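Local coordinates for protein five-membered-cyclitol-phosphate synthase (Streptomyces citricolor, PDB 6K96) that belongs to the myo-inositol-1-phosphate synthase family and binds nicotinamide-adenine-dinucleotide and a sodium ion in a four-chain assembly, at residues G176-G181 with A308-V313; I304-A309 with A320-V325. One frame throughout, in Å; residues are numbered along the deposited sequence.

Helix 292-313 takes part in both contacts, with successive turns. In contact 1 its last turn meets the edge of the parallel sheet at 176-181; in contact 2 the turn just before receives the 3-10 segment 320-322 from the loop that follows the helix. The contacts share Ala308 and Ala309, their centres lie about 8 Å apart, and they touch directly: Pro178 CG is 3.5 Å from Ala307 O, and Ile180 CG2 is 3.8 Å from Ala322 CB. Sheet edge, helix and loop thus form one buried cluster. The side chain of Ala322 is still about 14 Å from the bound NAD, so contact 2 is packing at a distance from the nucleotide.

Contact 1 of 2, residues G176-G181 with A308-V313; sequences GVPLIG and AAARRV
Pro178 meets the last turn of helix 292-313 with CG and CD of its ring, and two successive residues of the helix receive it. The tight part is small: CG of Pro178 lies 3.6 Å from the backbone N of Arg311 and 3.7 Å from CB of the same residue, while CD is 3.9 Å from that CB. Beside them, the methyl of Ala310 stands more loosely, its CB 4.1 Å from Pro178 CG. Arg311 forms the looser, partly exposed side. Its CG lies opposite the backbone N (chi1 -175°) and the chain runs extended to NE, which is hydrogen-bonded to the carbonyl of Lys151; the guanidinium also has a weak, long ion pair with Glu126. Near Pro178 the arginine offers its backbone N and CB, while its polar end is engaged elsewhere. Pro178 leads into the outermost strand of the parallel sheet within this chain, 179-180, and also touches Ala153 of the neighbouring strand. Two residues earlier, Gly176 ends helix 166-174 in a Schellman motif. The two segments meet by van der Waals packing, while the Arg311 side chain is directed by its bond to the Lys151 carbonyl.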
ATOM      1  N   GLY B 176     -44.762  25.577   4.287  1.00 53.44           N
ATOM      2  CA  GLY B 176     -44.739  24.613   3.165  1.00 53.66           C
ATOM      3  C   GLY B 176     -43.412  24.577   2.412  1.00 50.97           C
ATOM      4  O   GLY B 176     -43.445  24.281   1.227  1.00 51.19           O
ATOM      5  N   VAL B 177     -42.288  24.861   3.066  1.00 48.89           N
ATOM      6  CA  VAL B 177     -40.963  25.013   2.399  1.00 48.06           C
ATOM      7  C   VAL B 177     -40.044  23.933   2.960  1.00 47.36           C
ATOM      8  O   VAL B 177     -39.966  23.767   4.188  1.00 45.42           O
ATOM      9  CB  VAL B 177     -40.349  26.419   2.588  1.00 48.46           C
ATOM     10  CG1 VAL B 177     -38.956  26.522   2.002  1.00 47.46           C
ATOM     11  CG2 VAL B 177     -41.214  27.519   2.001  1.00 49.19           C
ATOM     12  N   PRO B 178     -39.326  23.177   2.077  1.00 45.58           N
ATOM     13  CA  PRO B 178     -38.386  22.152   2.514  1.00 43.08           C
ATOM     14  C   PRO B 178     -37.114  22.806   3.052  1.00 41.48           C
ATOM     15  O   PRO B 178     -36.642  23.772   2.480  1.00 39.64           O
ATOM     16  CB  PRO B 178     -38.075  21.322   1.257  1.00 43.77           C
ATOM     17  CG  PRO B 178     -38.957  21.877   0.156  1.00 44.34           C
ATOM     18  CD  PRO B 178     -39.371  23.266   0.607  1.00 45.14           C
ATOM     19  N   LEU B 179     -36.595  22.232   4.135  1.00 41.42           N
ATOM     20  CA  LEU B 179     -35.289  22.596   4.741  1.00 41.32           C
ATOM     21  C   LEU B 179     -34.490  21.299   4.926  1.00 41.03           C
ATOM     22  O   LEU B 179     -34.908  20.445   5.732  1.00 41.73           O
ATOM     23  CB  LEU B 179     -35.538  23.329   6.072  1.00 41.92           C
ATOM     24  CG  LEU B 179     -34.294  23.740   6.876  1.00 41.85           C
ATOM     25  CD1 LEU B 179     -33.541  24.888   6.205  1.00 41.84           C
ATOM     26  CD2 LEU B 179     -34.669  24.143   8.302  1.00 42.73           C
ATOM     27  N   ILE B 180     -33.378  21.154   4.206  1.00 40.57           N
ATOM     28  CA  ILE B 180     -32.639  19.863   4.084  1.00 40.12           C
ATOM     29  C   ILE B 180     -31.241  20.057   4.653  1.00 39.25           C
ATOM     30  O   ILE B 180     -30.467  20.845   4.093  1.00 40.01           O
ATOM     31  CB  ILE B 180     -32.627  19.383   2.619  1.00 40.08           C
ATOM     32  CG1 ILE B 180     -34.049  19.389   2.044  1.00 40.93           C
ATOM     33  CG2 ILE B 180     -31.945  18.029   2.480  1.00 40.46           C
ATOM     34  CD1 ILE B 180     -35.036  18.491   2.761  1.00 40.88           C
ATOM     35  N   GLY B 181     -30.954  19.360   5.738  1.00 38.16           N
ATOM     36  CA  GLY B 181     -29.703  19.542   6.472  1.00 38.00           C
ATOM     37  C   GLY B 181     -29.693  18.716   7.740  1.00 37.76           C
ATOM     38  O   GLY B 181     -30.709  18.122   8.053  1.00 37.37           O
ATOM     39  N   ALA B 308     -36.424  19.970  -4.374  1.00 39.83           N
ATOM     40  CA  ALA B 308     -37.318  20.505  -5.430  1.00 39.39           C
ATOM     41  C   ALA B 308     -38.613  19.699  -5.482  1.00 39.65           C
ATOM     42  O   ALA B 308     -39.682  20.334  -5.423  1.00 39.95           O
ATOM     43  CB  ALA B 308     -36.620  20.572  -6.758  1.00 38.82           C
ATOM     44  N   ALA B 309     -38.546  18.368  -5.530  1.00 40.35           N
ATOM     45  CA  ALA B 309     -39.746  17.514  -5.713  1.00 41.96           C
ATOM     46  C   ALA B 309     -40.707  17.721  -4.539  1.00 42.95           C
ATOM     47  O   ALA B 309     -41.902  17.779  -4.761  1.00 43.23           O
ATOM     48  CB  ALA B 309     -39.370  16.067  -5.859  1.00 42.10           C
ATOM     49  N   ALA B 310     -40.162  17.924  -3.345  1.00 44.98           N
ATOM     50  CA  ALA B 310     -40.912  18.145  -2.085  1.00 46.63           C
ATOM     51  C   ALA B 310     -41.617  19.501  -2.130  1.00 47.51           C
ATOM     52  O   ALA B 310     -42.806  19.556  -1.814  1.00 50.81           O
ATOM     53  CB  ALA B 310     -39.979  18.043  -0.907  1.00 46.86           C
ATOM     54  N   ARG B 311     -40.938  20.545  -2.581  1.00 47.27           N
ATOM     55  CA  ARG B 311     -41.568  21.879  -2.768  1.00 48.75           C
ATOM     56  C   ARG B 311     -42.691  21.814  -3.829  1.00 49.41           C
ATOM     57  O   ARG B 311     -43.730  22.480  -3.637  1.00 50.32           O
ATOM     58  CB  ARG B 311     -40.495  22.924  -3.091  1.00 48.92           C
ATOM     59  CG  ARG B 311     -41.044  24.334  -3.189  1.00 50.53           C
ATOM     60  CD  ARG B 311     -39.918  25.311  -3.451  1.00 52.23           C
ATOM     61  NE  ARG B 311     -40.423  26.656  -3.684  1.00 54.14           N
ATOM     62  CZ  ARG B 311     -40.748  27.147  -4.872  1.00 56.05           C
ATOM     63  NH1 ARG B 311     -40.634  26.435  -5.980  1.00 55.89           N
ATOM     64  NH2 ARG B 311     -41.208  28.368  -4.950  1.00 59.49           N
ATOM     65  N   ARG B 312     -42.487  21.082  -4.926  1.00 50.60           N
ATOM     66  CA  ARG B 312     -43.509  20.872  -6.010  1.00 51.60           C
ATOM     67  C   ARG B 312     -44.742  20.184  -5.409  1.00 51.68           C
ATOM     68  O   ARG B 312     -45.847  20.568  -5.771  1.00 52.05           O
ATOM     69  CB  ARG B 312     -43.023  20.014  -7.191  1.00 51.43           C
ATOM     70  CG  ARG B 312     -41.718  20.428  -7.858  1.00 51.10           C
ATOM     71  CD  ARG B 312     -41.854  20.664  -9.350  1.00 51.43           C
ATOM     72  NE  ARG B 312     -40.597  21.174  -9.858  1.00 50.75           N
ATOM     73  CZ  ARG B 312     -39.597  20.431 -10.344  1.00 50.39           C
ATOM     74  NH1 ARG B 312     -38.485  21.032 -10.758  1.00 48.55           N
ATOM     75  NH2 ARG B 312     -39.705  19.106 -10.403  1.00 50.62           N
ATOM     76  N   VAL B 313     -44.547  19.283  -4.450  1.00 52.13           N
ATOM     77  CA  VAL B 313     -45.629  18.486  -3.806  1.00 54.02           C
ATOM     78  C   VAL B 313     -46.030  19.089  -2.437  1.00 53.91           C
ATOM     79  O   VAL B 313     -46.950  18.531  -1.791  1.00 52.69           O
ATOM     80  CB  VAL B 313     -45.151  17.021  -3.775  1.00 54.71           C
ATOM     81  CG1 VAL B 313     -45.340  16.309  -2.443  1.00 56.13           C
ATOM     82  CG2 VAL B 313     -45.814  16.255  -4.896  1.00 55.34           C
TER

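Contact 2 of 2, residues I304-A309 with A320-V325; sequences IRIAAA and AAAVKV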
ATOM      1  N   ILE B 304     -30.700  17.975  -3.630  1.00 37.91           N
ATOM      2  CA  ILE B 304     -31.369  19.092  -4.361  1.00 39.69           C
ATOM      3  C   ILE B 304     -32.637  18.566  -5.023  1.00 41.20           C
ATOM      4  O   ILE B 304     -33.587  19.347  -5.176  1.00 42.53           O
ATOM      5  CB  ILE B 304     -30.497  19.821  -5.389  1.00 39.35           C
ATOM      6  CG1 ILE B 304     -29.928  18.856  -6.426  1.00 40.16           C
ATOM      7  CG2 ILE B 304     -29.437  20.651  -4.692  1.00 38.48           C
ATOM      8  CD1 ILE B 304     -28.980  19.518  -7.380  1.00 40.83           C
ATOM      9  N   ARG B 305     -32.657  17.303  -5.436  1.00 42.69           N
ATOM     10  CA  ARG B 305     -33.864  16.744  -6.084  1.00 44.13           C
ATOM     11  C   ARG B 305     -34.858  16.410  -4.969  1.00 44.33           C
ATOM     12  O   ARG B 305     -36.092  16.539  -5.224  1.00 44.97           O
ATOM     13  CB  ARG B 305     -33.576  15.508  -6.938  1.00 44.41           C
ATOM     14  CG  ARG B 305     -32.912  15.763  -8.283  1.00 45.29           C
ATOM     15  CD  ARG B 305     -31.785  14.771  -8.552  1.00 44.71           C
ATOM     16  NE  ARG B 305     -32.115  13.454  -9.066  1.00 45.43           N
ATOM     17  CZ  ARG B 305     -31.405  12.332  -8.859  1.00 44.84           C
ATOM     18  NH1 ARG B 305     -30.309  12.304  -8.129  1.00 44.43           N
ATOM     19  NH2 ARG B 305     -31.787  11.208  -9.401  1.00 45.56           N
ATOM     20  N   ILE B 306     -34.375  15.984  -3.792  1.00 42.57           N
ATOM     21  CA  ILE B 306     -35.299  15.678  -2.672  1.00 41.82           C
ATOM     22  C   ILE B 306     -36.021  16.978  -2.358  1.00 41.08           C
ATOM     23  O   ILE B 306     -37.259  16.958  -2.243  1.00 41.65           O
ATOM     24  CB  ILE B 306     -34.610  15.067  -1.453  1.00 41.66           C
ATOM     25  CG1 ILE B 306     -33.896  13.756  -1.758  1.00 42.57           C
ATOM     26  CG2 ILE B 306     -35.644  14.844  -0.366  1.00 43.39           C
ATOM     27  CD1 ILE B 306     -32.905  13.358  -0.670  1.00 42.88           C
ATOM     28  N   ALA B 307     -35.247  18.061  -2.337  1.00 40.79           N
ATOM     29  CA  ALA B 307     -35.669  19.461  -2.098  1.00 39.71           C
ATOM     30  C   ALA B 307     -36.761  19.863  -3.084  1.00 39.96           C
ATOM     31  O   ALA B 307     -37.900  20.111  -2.638  1.00 40.97           O
ATOM     32  CB  ALA B 307     -34.469  20.370  -2.222  1.00 39.63           C
ATOM     33  N   ALA B 308     -36.424  19.970  -4.374  1.00 39.83           N
ATOM     34  CA  ALA B 308     -37.318  20.505  -5.430  1.00 39.39           C
ATOM     35  C   ALA B 308     -38.613  19.699  -5.482  1.00 39.65           C
ATOM     36  O   ALA B 308     -39.682  20.334  -5.423  1.00 39.95           O
ATOM     37  CB  ALA B 308     -36.620  20.572  -6.758  1.00 38.82           C
ATOM     38  N   ALA B 309     -38.546  18.368  -5.530  1.00 40.35           N
ATOM     39  CA  ALA B 309     -39.746  17.514  -5.713  1.00 41.96           C
ATOM     40  C   ALA B 309     -40.707  17.721  -4.539  1.00 42.95           C
ATOM     41  O   ALA B 309     -41.902  17.779  -4.761  1.00 43.23           O
ATOM     42  CB  ALA B 309     -39.370  16.067  -5.859  1.00 42.10           C
ATOM     43  N   ALA B 320     -37.237  12.740   5.311  1.00 39.71           N
ATOM     44  CA  ALA B 320     -36.490  11.572   5.809  1.00 38.82           C
ATOM     45  C   ALA B 320     -35.681  10.929   4.654  1.00 38.17           C
ATOM     46  O   ALA B 320     -34.693  10.256   4.933  1.00 38.33           O
ATOM     47  CB  ALA B 320     -37.455  10.642   6.489  1.00 39.25           C
ATOM     48  N   ALA B 321     -36.010  11.185   3.388  1.00 37.43           N
ATOM     49  CA  ALA B 321     -35.245  10.635   2.250  1.00 37.15           C
ATOM     50  C   ALA B 321     -33.819  11.173   2.280  1.00 36.24           C
ATOM     51  O   ALA B 321     -32.996  10.683   1.538  1.00 35.19           O
ATOM     52  CB  ALA B 321     -35.889  10.999   0.933  1.00 37.58           C
ATOM     53  N   ALA B 322     -33.551  12.242   3.027  1.00 36.53           N
ATOM     54  CA  ALA B 322     -32.235  12.924   2.994  1.00 35.45           C
ATOM     55  C   ALA B 322     -31.293  12.279   3.997  1.00 34.90           C
ATOM     56  O   ALA B 322     -30.115  12.658   4.007  1.00 34.49           O
ATOM     57  CB  ALA B 322     -32.404  14.378   3.293  1.00 36.13           C
ATOM     58  N   VAL B 323     -31.772  11.343   4.806  1.00 35.03           N
ATOM     59  CA  VAL B 323     -31.053  10.969   6.060  1.00 35.54           C
ATOM     60  C   VAL B 323     -29.728  10.274   5.710  1.00 36.86           C
ATOM     61  O   VAL B 323     -28.662  10.619   6.285  1.00 37.94           O
ATOM     62  CB  VAL B 323     -31.973  10.175   7.005  1.00 34.49           C
ATOM     63  CG1 VAL B 323     -31.227   9.510   8.141  1.00 34.31           C
ATOM     64  CG2 VAL B 323     -33.071  11.052   7.548  1.00 34.23           C
ATOM     65  N   LYS B 324     -29.727   9.330   4.790  1.00 39.61           N
ATOM     66  CA  LYS B 324     -28.510   8.505   4.591  1.00 41.46           C
ATOM     67  C   LYS B 324     -27.362   9.359   4.040  1.00 41.20           C
ATOM     68  O   LYS B 324     -26.205   8.903   4.193  1.00 40.22           O
ATOM     69  CB  LYS B 324     -28.798   7.295   3.705  1.00 43.15           C
ATOM     70  CG  LYS B 324     -29.556   6.193   4.425  1.00 46.15           C
ATOM     71  CD  LYS B 324     -29.274   4.777   3.927  1.00 48.35           C
ATOM     72  CE  LYS B 324     -29.733   3.741   4.947  1.00 50.44           C
ATOM     73  NZ  LYS B 324     -30.030   2.411   4.355  1.00 49.69           N
ATOM     74  N   VAL B 325     -27.639  10.534   3.446  1.00 39.86           N
ATOM     75  CA  VAL B 325     -26.559  11.340   2.808  1.00 39.75           C
ATOM     76  C   VAL B 325     -26.189  12.573   3.657  1.00 39.37           C
ATOM     77  O   VAL B 325     -25.500  13.473   3.116  1.00 38.07           O
ATOM     78  CB  VAL B 325     -26.923  11.699   1.362  1.00 39.55           C
ATOM     79  CG1 VAL B 325     -27.094  10.460   0.513  1.00 39.47           C
ATOM     80  CG2 VAL B 325     -28.151  12.568   1.287  1.00 40.27           C
TER
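Ile306 places CG1 beside its backbone N (chi1 -60°), anti to the carbonyl carbon, and then carries CD1 on in a nearly extended course (chi2 164°), and these two torsions bring both branches of the side chain against Ala321 and Ala322. The longer branch does most of the work. Its terminal CD1 lies 3.5 Å from the carbonyl O of Ala321 and 3.7 Å from CA of Ala322, pressing on the backbone where one alanine hands over to the next, and it is also 4.1 Å from the methyl CB of Ala322. The shorter branch, CG2, meets CB of Ala321, likewise at 4.1 Å. One isoleucine thus spans two consecutive small residues, whose short side chains are consistent with the close approach of the 3-10 turn: the CA atoms of Ile306 and Ala322 are 7.0 Å apart. The turn belongs to the loop between helix 292-313 and helix 338-353, in the nucleotide-binding half, whose parallel sheet has the Rossmann strand order 3-2-1-4-5-6. Ser319 OG bonds to the N of Ala321 at the start of the turn, and Val323 N closes it onto Ala320 O at 3.1 Å. Tyr345 of helix 338-353 packs on both Ile306 and Ala321, while Leu303, one turn back along helix 292-313, reaches Ala322.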